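Local coordinates for protein dUTPase (Streptococcus mutans, PDB 3H6X) that probably hydrolyses dUTP to dUMP and diphosphate, as a trimeric jelly-roll enzyme of the dUTPase family, at residues E8-Y13 with N94-I99; G51-M56 with D88-P93. All blocks are in the same frame, centred on the assembly; numbering follows the deposited sequence.

From the N terminus, the chain runs through strand 6-9 into the turn at Ile10-Tyr13, one side of contact 1. It then returns as strand 52-55, which pairs antiparallel with strand 6-9 and carries the first side of contact 2. The long excursion after strand 82-85 supplies both partners in succession, 88-93 and then 94-99, before the chain enters strand 100-105. Contact 2 therefore closes a shorter loop lying wholly within the one closed by contact 1. Their centres are about 7 Å apart, and two bonds connect them: Glu8 with Tyr90, and Glu96 with Lys53. Together they fasten one irregular connection to the small sheet 6-9/52-55.

Contact 1. Residues E8-Y13 with N94-I99; sequences ELITDY and NNEGHI
Ile10 opens a type I turn (Ile10-Tyr13) just beyond strand 6-9 and lies nearest His98, the last residue of a type I' turn (Asn95-His98), their CA atoms 6.4 Å apart. The chief polar link is the carboxylate of Glu96, which grips the start of the first turn like a clamp. Its OE1 accepts from Thr11 OG1 at 2.7 Å on the syn lone pair. OE2 takes Thr11 N at 3.0 Å, also from the syn side but tilted 26° out of the carboxylate plane. With CG anti to the backbone N (chi1 -152°) and the chain extended beyond it, Glu96 reaches across to the turn. Water 1 donates to Glu96 OE1 at 3.0 Å and receives a weak bond from Asp12 N. The apolar half is a CH-pi contact: Ile10 CD1 sits over the centre of the His98 imidazole, 3.4 Å from its centroid, while Ile10 CG2 rests against His98 CA at 3.9 Å. Tyr13 approaches the same imidazole obliquely, its CE2 4.1 Å from His98 CE1. The second turn is braced by an Asx turn, in which Asn95 OD1 accepts from Gly97 N at 2.9 Å; Tyr89 OH bonds Asn95 ND2. Glu96 OE2 also forms a salt bridge with Lys53, and His98 NE2 bonds the backbone N of Gly51. The Thr11 amide and hydroxyl, the water and Lys53 would probably stabilise an ionised Glu96, while acceptance at NE2 is consistent with a neutral His98 protonated at ND1.

Contact 2. Residues G51-M56 with D88-P93; sequences GVKAYM and DYYNNP
Tyr90 lays its ring beside strand 52-55, with Tyr55 CB over the ring centre, 3.6 Å from the centroid and only 3° off the normal. This CH-pi contact uses the methylene of Tyr55; the two side chains run side by side in the same direction, but their rings are inclined by 58° and form no stack. Tyr90 CG lies anti to the backbone N (chi1 177°), which carries the ring out from its turn to Tyr55 CB. Asn91 CG lies over the other face of the Tyr90 ring, 3.8 Å above its plane. The extended aliphatic part of Lys53 passes obliquely by the ring, CD 3.8 Å from Tyr90 CE1, and its ammonium ends on Asn91: NZ donates to OD1 at 2.7 Å in the carbonyl plane. Asn91 is thus held both by the lysine and against the tyrosine. Nearer the backbone, Tyr90 CB touches Ala54 O at 3.2 Å, and water 2 bridges the two segments: it lies 2.8 Å from Ala54 O, to which it probably donates, and accepts a weak bond from Tyr90 N. Tyr90 and Asn91 are the two central residues of a type II turn, Tyr89-Asn92, closed by Asn92 N to Tyr89 O at 3.1 Å, and this turn brings both side chains to the strand. Asp88-Tyr89, where it begins, resembles the end of the third conserved motif of trimeric dUTPases, so the contact fastens the chain leaving that motif to strand 52-55 of the jelly roll. That strand is itself held by strand 6-9, through backbone bonds of Lys53 with Glu8 and of Tyr55 with Gly6. Tyr90 OH is fixed by Glu8 OE1. Further out, Tyr55 OH bonds Asp131 of the third subunit, and Asp88 bonds Thr24 of the second.

Contact 1. Residues E8-Y13 with N94-I99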
ATOM      1  N   GLU B   8     -10.268   2.292  20.268  1.00  5.48           N
ATOM      2  CA  GLU B   8     -11.012   1.825  21.432  1.00  6.40           C
ATOM      3  C   GLU B   8     -11.249   0.337  21.267  1.00  6.32           C
ATOM      4  O   GLU B   8     -11.358  -0.161  20.150  1.00  5.99           O
ATOM      5  CB  GLU B   8     -12.356   2.543  21.529  1.00  8.10           C
ATOM      6  CG  GLU B   8     -12.225   4.033  21.908  1.00 10.36           C
ATOM      7  CD  GLU B   8     -13.529   4.782  21.773  1.00 12.96           C
ATOM      8  OE1 GLU B   8     -14.475   4.243  21.162  1.00 12.37           O
ATOM      9  OE2 GLU B   8     -13.594   5.927  22.286  1.00 13.76           O
ATOM     10  N   LEU B   9     -11.306  -0.386  22.379  1.00  6.81           N
ATOM     11  CA  LEU B   9     -11.745  -1.779  22.314  1.00  7.83           C
ATOM     12  C   LEU B   9     -13.203  -1.858  21.875  1.00  7.58           C
ATOM     13  O   LEU B   9     -14.043  -1.048  22.310  1.00  8.34           O
ATOM     14  CB  LEU B   9     -11.640  -2.427  23.697  1.00  7.65           C
ATOM     15  CG  LEU B   9     -10.235  -2.610  24.254  1.00 10.53           C
ATOM     16  CD1 LEU B   9     -10.282  -3.200  25.657  1.00 12.13           C
ATOM     17  CD2 LEU B   9      -9.412  -3.505  23.322  1.00 12.45           C
ATOM     18  N   ILE B  10     -13.525  -2.835  21.035  1.00  6.78           N
ATOM     19  CA  ILE B  10     -14.937  -3.080  20.739  1.00  6.77           C
ATOM     20  C   ILE B  10     -15.549  -3.757  21.960  1.00  9.25           C
ATOM     21  O   ILE B  10     -14.832  -4.245  22.822  1.00  9.20           O
ATOM     22  CB  ILE B  10     -15.133  -3.958  19.480  1.00  7.85           C
ATOM     23  CG1 ILE B  10     -14.488  -5.336  19.673  1.00  8.78           C
ATOM     24  CG2 ILE B  10     -14.558  -3.262  18.259  1.00  9.96           C
ATOM     25  CD1 ILE B  10     -14.811  -6.330  18.567  1.00  9.71           C
ATOM     26  N   THR B  11     -16.872  -3.771  22.054  1.00 10.38           N
ATOM     27  CA  THR B  11     -17.500  -4.307  23.246  1.00 11.90           C
ATOM     28  C   THR B  11     -17.160  -5.785  23.503  1.00 13.13           C
ATOM     29  O   THR B  11     -17.169  -6.222  24.646  1.00 15.20           O
ATOM     30  CB  THR B  11     -19.007  -3.997  23.289  1.00 19.18           C
ATOM     31  OG1 THR B  11     -19.618  -4.477  22.105  1.00 24.64           O
ATOM     32  CG2 THR B  11     -19.235  -2.500  23.383  1.00 21.30           C
ATOM     33  N   ASP B  12     -16.825  -6.531  22.449  1.00  9.65           N
ATOM     34  CA  ASP B  12     -16.562  -7.965  22.561  1.00 11.72           C
ATOM     35  C   ASP B  12     -15.228  -8.300  23.236  1.00 14.16           C
ATOM     36  O   ASP B  12     -14.976  -9.457  23.577  1.00 13.23           O
ATOM     37  CB  ASP B  12     -16.580  -8.649  21.197  1.00 13.46           C
ATOM     38  CG  ASP B  12     -17.984  -8.925  20.697  1.00 23.07           C
ATOM     39  OD1 ASP B  12     -18.943  -8.851  21.506  1.00 22.46           O
ATOM     40  OD2 ASP B  12     -18.104  -9.233  19.492  1.00 22.98           O
ATOM     41  N   TYR B  13     -14.367  -7.302  23.402  1.00 10.69           N
ATOM     42  CA  TYR B  13     -13.038  -7.522  23.985  1.00 11.12           C
ATOM     43  C   TYR B  13     -12.765  -6.532  25.104  1.00 11.11           C
ATOM     44  O   TYR B  13     -13.186  -5.356  25.043  1.00 11.47           O
ATOM     45  CB  TYR B  13     -11.939  -7.457  22.909  1.00 12.03           C
ATOM     46  CG  TYR B  13     -12.004  -8.584  21.910  1.00 12.41           C
ATOM     47  CD1 TYR B  13     -11.394  -9.818  22.166  1.00 13.48           C
ATOM     48  CD2 TYR B  13     -12.712  -8.441  20.722  1.00 10.30           C
ATOM     49  CE1 TYR B  13     -11.483 -10.846  21.260  1.00 14.39           C
ATOM     50  CE2 TYR B  13     -12.797  -9.475  19.817  1.00 11.09           C
ATOM     51  CZ  TYR B  13     -12.180 -10.673  20.083  1.00 12.91           C
ATOM     52  OH  TYR B  13     -12.276 -11.695  19.179  1.00 17.31           O
ATOM     53  N   ASN B  94     -23.338  -2.850  12.226  1.00 12.55           N
ATOM     54  CA  ASN B  94     -23.120  -4.248  11.833  1.00 15.21           C
ATOM     55  C   ASN B  94     -22.036  -4.930  12.665  1.00 16.61           C
ATOM     56  O   ASN B  94     -22.219  -6.057  13.126  1.00 17.34           O
ATOM     57  CB  ASN B  94     -22.761  -4.355  10.348  1.00 14.90           C
ATOM     58  CG  ASN B  94     -23.883  -3.905   9.434  1.00 28.43           C
ATOM     59  OD1 ASN B  94     -25.055  -3.892   9.823  1.00 25.47           O
ATOM     60  ND2 ASN B  94     -23.530  -3.548   8.198  1.00 38.69           N
ATOM     61  N   ASN B  95     -20.898  -4.265  12.866  1.00 11.24           N
ATOM     62  CA  ASN B  95     -19.823  -4.906  13.639  1.00 11.27           C
ATOM     63  C   ASN B  95     -19.056  -3.924  14.519  1.00  8.92           C
ATOM     64  O   ASN B  95     -17.949  -4.242  15.014  1.00  8.32           O
ATOM     65  CB  ASN B  95     -18.865  -5.674  12.722  1.00 11.48           C
ATOM     66  CG  ASN B  95     -18.005  -4.753  11.873  1.00 10.19           C
ATOM     67  OD1 ASN B  95     -18.110  -3.522  11.960  1.00  9.76           O
ATOM     68  ND2 ASN B  95     -17.151  -5.343  11.034  1.00 11.98           N
ATOM     69  N   GLU B  96     -19.658  -2.750  14.724  1.00  8.47           N
ATOM     70  CA  GLU B  96     -19.145  -1.733  15.646  1.00  9.11           C
ATOM     71  C   GLU B  96     -17.868  -1.078  15.118  1.00  8.52           C
ATOM     72  O   GLU B  96     -17.235  -0.296  15.837  1.00  8.54           O
ATOM     73  CB  GLU B  96     -18.875  -2.359  17.016  1.00 11.00           C
ATOM     74  CG  GLU B  96     -18.985  -1.396  18.180  1.00 12.11           C
ATOM     75  CD  GLU B  96     -18.752  -2.081  19.520  1.00 13.26           C
ATOM     76  OE1 GLU B  96     -19.434  -3.087  19.823  1.00 17.54           O
ATOM     77  OE2 GLU B  96     -17.901  -1.598  20.284  1.00 13.47           O
ATOM     78  N   GLY B  97     -17.493  -1.397  13.880  1.00  6.73           N
ATOM     79  CA  GLY B  97     -16.258  -0.863  13.325  1.00  7.71           C
ATOM     80  C   GLY B  97     -15.044  -1.690  13.679  1.00  7.12           C
ATOM     81  O   GLY B  97     -13.901  -1.238  13.568  1.00  5.80           O
ATOM     82  N   HIS B  98     -15.295  -2.929  14.082  1.00  5.95           N
ATOM     83  CA  HIS B  98     -14.208  -3.859  14.400  1.00  5.77           C
ATOM     84  C   HIS B  98     -13.275  -4.006  13.208  1.00  7.16           C
ATOM     85  O   HIS B  98     -13.693  -4.389  12.117  1.00  6.82           O
ATOM     86  CB  HIS B  98     -14.808  -5.211  14.759  1.00  6.22           C
ATOM     87  CG  HIS B  98     -13.811  -6.212  15.288  1.00  6.72           C
ATOM     88  ND1 HIS B  98     -14.150  -7.519  15.515  1.00  7.45           N
ATOM     89  CD2 HIS B  98     -12.502  -6.074  15.610  1.00  6.71           C
ATOM     90  CE1 HIS B  98     -13.074  -8.169  15.977  1.00  6.63           C
ATOM     91  NE2 HIS B  98     -12.081  -7.311  16.055  1.00  6.78           N
ATOM     92  N   ILE B  99     -12.000  -3.710  13.417  1.00  5.17           N
ATOM     93  CA  ILE B  99     -11.010  -3.802  12.359  1.00  6.61           C
ATOM     94  C   ILE B  99     -10.474  -5.229  12.253  1.00  5.77           C
ATOM     95  O   ILE B  99     -10.096  -5.824  13.257  1.00  6.50           O
ATOM     96  CB  ILE B  99      -9.843  -2.839  12.652  1.00  6.03           C
ATOM     97  CG1 ILE B  99     -10.328  -1.385  12.555  1.00  5.79           C
ATOM     98  CG2 ILE B  99      -8.667  -3.092  11.685  1.00  7.46           C
ATOM     99  CD1 ILE B  99      -9.360  -0.400  13.177  1.00  6.94           C
TER
HETATM  100  O   HOH W   1     -18.211  -5.820  19.748  1.00 16.76           O

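Contact 2. Residues G51-M56 with D88-P93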
ATOM      1  N   GLY B  51      -9.716  -6.709  17.581  1.00  5.45           N
ATOM      2  CA  GLY B  51     -10.335  -6.316  18.845  1.00  6.88           C
ATOM      3  C   GLY B  51     -10.590  -4.827  19.033  1.00  7.05           C
ATOM      4  O   GLY B  51     -11.181  -4.417  20.042  1.00  6.44           O
ATOM      5  N   VAL B  52     -10.198  -4.018  18.048  1.00  5.37           N
ATOM      6  CA  VAL B  52     -10.339  -2.566  18.184  1.00  5.41           C
ATOM      7  C   VAL B  52     -11.094  -1.888  17.042  1.00  5.90           C
ATOM      8  O   VAL B  52     -11.235  -2.442  15.954  1.00  5.44           O
ATOM      9  CB  VAL B  52      -8.959  -1.874  18.350  1.00  5.44           C
ATOM     10  CG1 VAL B  52      -8.255  -2.364  19.627  1.00  7.39           C
ATOM     11  CG2 VAL B  52      -8.084  -2.070  17.114  1.00  6.70           C
ATOM     12  N   LYS B  53     -11.618  -0.699  17.336  1.00  4.76           N
ATOM     13  CA  LYS B  53     -12.211   0.180  16.332  1.00  5.30           C
ATOM     14  C   LYS B  53     -11.455   1.500  16.400  1.00  6.85           C
ATOM     15  O   LYS B  53     -10.731   1.750  17.362  1.00  5.91           O
ATOM     16  CB  LYS B  53     -13.696   0.405  16.629  1.00  6.25           C
ATOM     17  CG  LYS B  53     -13.966   0.831  18.079  1.00  7.32           C
ATOM     18  CD  LYS B  53     -15.481   0.855  18.390  1.00  8.38           C
ATOM     19  CE  LYS B  53     -15.724   1.263  19.846  1.00  9.31           C
ATOM     20  NZ  LYS B  53     -17.190   1.107  20.232  1.00 10.85           N
ATOM     21  N   ALA B  54     -11.588   2.333  15.370  1.00  6.09           N
ATOM     22  CA  ALA B  54     -10.809   3.577  15.330  1.00  6.25           C
ATOM     23  C   ALA B  54     -11.693   4.755  14.975  1.00  5.29           C
ATOM     24  O   ALA B  54     -12.460   4.674  14.051  1.00  6.43           O
ATOM     25  CB  ALA B  54      -9.666   3.469  14.317  1.00  5.35           C
ATOM     26  N   TYR B  55     -11.555   5.845  15.717  1.00  4.70           N
ATOM     27  CA  TYR B  55     -12.273   7.084  15.422  1.00  5.30           C
ATOM     28  C   TYR B  55     -11.251   8.096  14.917  1.00  6.55           C
ATOM     29  O   TYR B  55     -10.056   7.961  15.200  1.00  5.94           O
ATOM     30  CB  TYR B  55     -13.003   7.608  16.680  1.00  6.74           C
ATOM     31  CG  TYR B  55     -12.088   7.911  17.837  1.00  7.17           C
ATOM     32  CD1 TYR B  55     -11.567   9.192  18.023  1.00  7.24           C
ATOM     33  CD2 TYR B  55     -11.748   6.912  18.752  1.00  7.42           C
ATOM     34  CE1 TYR B  55     -10.732   9.479  19.093  1.00  8.14           C
ATOM     35  CE2 TYR B  55     -10.895   7.177  19.826  1.00  8.82           C
ATOM     36  CZ  TYR B  55     -10.396   8.461  19.987  1.00 10.64           C
ATOM     37  OH  TYR B  55      -9.540   8.721  21.049  1.00 10.28           O
HETATM   38  N   MSE B  56     -11.705   9.069  14.132  1.00  5.88           N
HETATM   39  CA  MSE B  56     -10.795  10.083  13.599  1.00  6.57           C
HETATM   40  C   MSE B  56     -11.613  11.295  13.172  1.00  7.21           C
HETATM   41  O   MSE B  56     -12.845  11.304  13.319  1.00  7.81           O
HETATM   42  CB  MSE B  56     -10.026   9.507  12.402  1.00  6.10           C
HETATM   43  CG  MSE B  56     -10.975   9.016  11.319  1.00  6.80           C
HETATM   44 SE   MSE B  56     -10.184   7.660  10.145  0.89  9.73          SE
HETATM   45  CE  MSE B  56      -8.632   7.217  11.218  1.00 24.67           C
ATOM     46  N   ASP B  88     -16.122   6.685   9.088  1.00  7.93           N
ATOM     47  CA  ASP B  88     -17.484   6.309   9.450  1.00  9.34           C
ATOM     48  C   ASP B  88     -17.671   4.815   9.669  1.00 11.28           C
ATOM     49  O   ASP B  88     -18.780   4.364   9.866  1.00 10.63           O
ATOM     50  CB  ASP B  88     -18.533   6.901   8.485  1.00 15.16           C
ATOM     51  CG  ASP B  88     -18.181   6.692   7.018  1.00 17.72           C
ATOM     52  OD1 ASP B  88     -17.248   5.924   6.705  1.00 12.99           O
ATOM     53  OD2 ASP B  88     -18.863   7.308   6.167  1.00 14.76           O
ATOM     54  N   TYR B  89     -16.583   4.053   9.624  1.00  7.89           N
ATOM     55  CA  TYR B  89     -16.665   2.624   9.914  1.00  8.17           C
ATOM     56  C   TYR B  89     -16.887   2.447  11.423  1.00  8.00           C
ATOM     57  O   TYR B  89     -17.656   1.596  11.858  1.00  7.57           O
ATOM     58  CB  TYR B  89     -15.376   1.946   9.432  1.00  6.97           C
ATOM     59  CG  TYR B  89     -15.370   0.430   9.517  1.00  8.84           C
ATOM     60  CD1 TYR B  89     -16.300  -0.340   8.824  1.00 14.86           C
ATOM     61  CD2 TYR B  89     -14.394  -0.216  10.247  1.00 11.75           C
ATOM     62  CE1 TYR B  89     -16.265  -1.750   8.904  1.00 14.46           C
ATOM     63  CE2 TYR B  89     -14.349  -1.589  10.342  1.00 13.39           C
ATOM     64  CZ  TYR B  89     -15.275  -2.346   9.675  1.00 15.90           C
ATOM     65  OH  TYR B  89     -15.187  -3.721   9.789  1.00 22.09           O
ATOM     66  N   TYR B  90     -16.233   3.302  12.210  1.00  7.22           N
ATOM     67  CA  TYR B  90     -16.362   3.347  13.671  1.00  7.51           C
ATOM     68  C   TYR B  90     -17.807   3.304  14.135  1.00  8.14           C
ATOM     69  O   TYR B  90     -18.623   4.121  13.708  1.00  8.45           O
ATOM     70  CB  TYR B  90     -15.703   4.643  14.151  1.00  7.28           C
ATOM     71  CG  TYR B  90     -15.757   4.953  15.626  1.00  8.41           C
ATOM     72  CD1 TYR B  90     -14.985   4.235  16.542  1.00  7.51           C
ATOM     73  CD2 TYR B  90     -16.543   6.011  16.100  1.00 10.93           C
ATOM     74  CE1 TYR B  90     -15.016   4.556  17.905  1.00  8.96           C
ATOM     75  CE2 TYR B  90     -16.566   6.335  17.446  1.00 11.79           C
ATOM     76  CZ  TYR B  90     -15.811   5.610  18.344  1.00 10.51           C
ATOM     77  OH  TYR B  90     -15.835   5.948  19.690  1.00 10.48           O
ATOM     78  N   ASN B  91     -18.101   2.358  15.025  1.00  8.44           N
ATOM     79  CA  ASN B  91     -19.428   2.246  15.635  1.00  8.37           C
ATOM     80  C   ASN B  91     -20.582   1.965  14.665  1.00  9.94           C
ATOM     81  O   ASN B  91     -21.744   2.236  14.995  1.00 11.72           O
ATOM     82  CB  ASN B  91     -19.738   3.475  16.497  1.00 10.24           C
ATOM     83  CG  ASN B  91     -19.103   3.402  17.867  1.00 10.66           C
ATOM     84  OD1 ASN B  91     -18.673   2.335  18.306  1.00 12.73           O
ATOM     85  ND2 ASN B  91     -19.055   4.546  18.568  1.00 12.75           N
ATOM     86  N   ASN B  92     -20.283   1.408  13.494  1.00  8.66           N
ATOM     87  CA  ASN B  92     -21.349   1.027  12.563  1.00 10.63           C
ATOM     88  C   ASN B  92     -22.232  -0.053  13.208  1.00 11.83           C
ATOM     89  O   ASN B  92     -21.782  -0.760  14.111  1.00  9.53           O
ATOM     90  CB  ASN B  92     -20.795   0.610  11.185  1.00  9.54           C
ATOM     91  CG  ASN B  92     -20.121  -0.763  11.204  1.00 11.47           C
ATOM     92  OD1 ASN B  92     -18.897  -0.891  11.030  1.00 13.12           O
ATOM     93  ND2 ASN B  92     -20.920  -1.797  11.406  1.00  9.16           N
ATOM     94  N   PRO B  93     -23.506  -0.140  12.787  1.00 10.85           N
ATOM     95  CA  PRO B  93     -24.448  -1.046  13.455  1.00 15.05           C
ATOM     96  C   PRO B  93     -24.185  -2.522  13.191  1.00 15.17           C
ATOM     97  O   PRO B  93     -24.789  -3.346  13.887  1.00 19.00           O
ATOM     98  CB  PRO B  93     -25.809  -0.671  12.850  1.00 15.63           C
ATOM     99  CG  PRO B  93     -25.586   0.459  11.917  1.00 19.25           C
ATOM    100  CD  PRO B  93     -24.117   0.590  11.661  1.00 16.53           C
TER
HETATM  101  O   HOH W   2     -13.391   3.693  11.593  1.00  6.25           O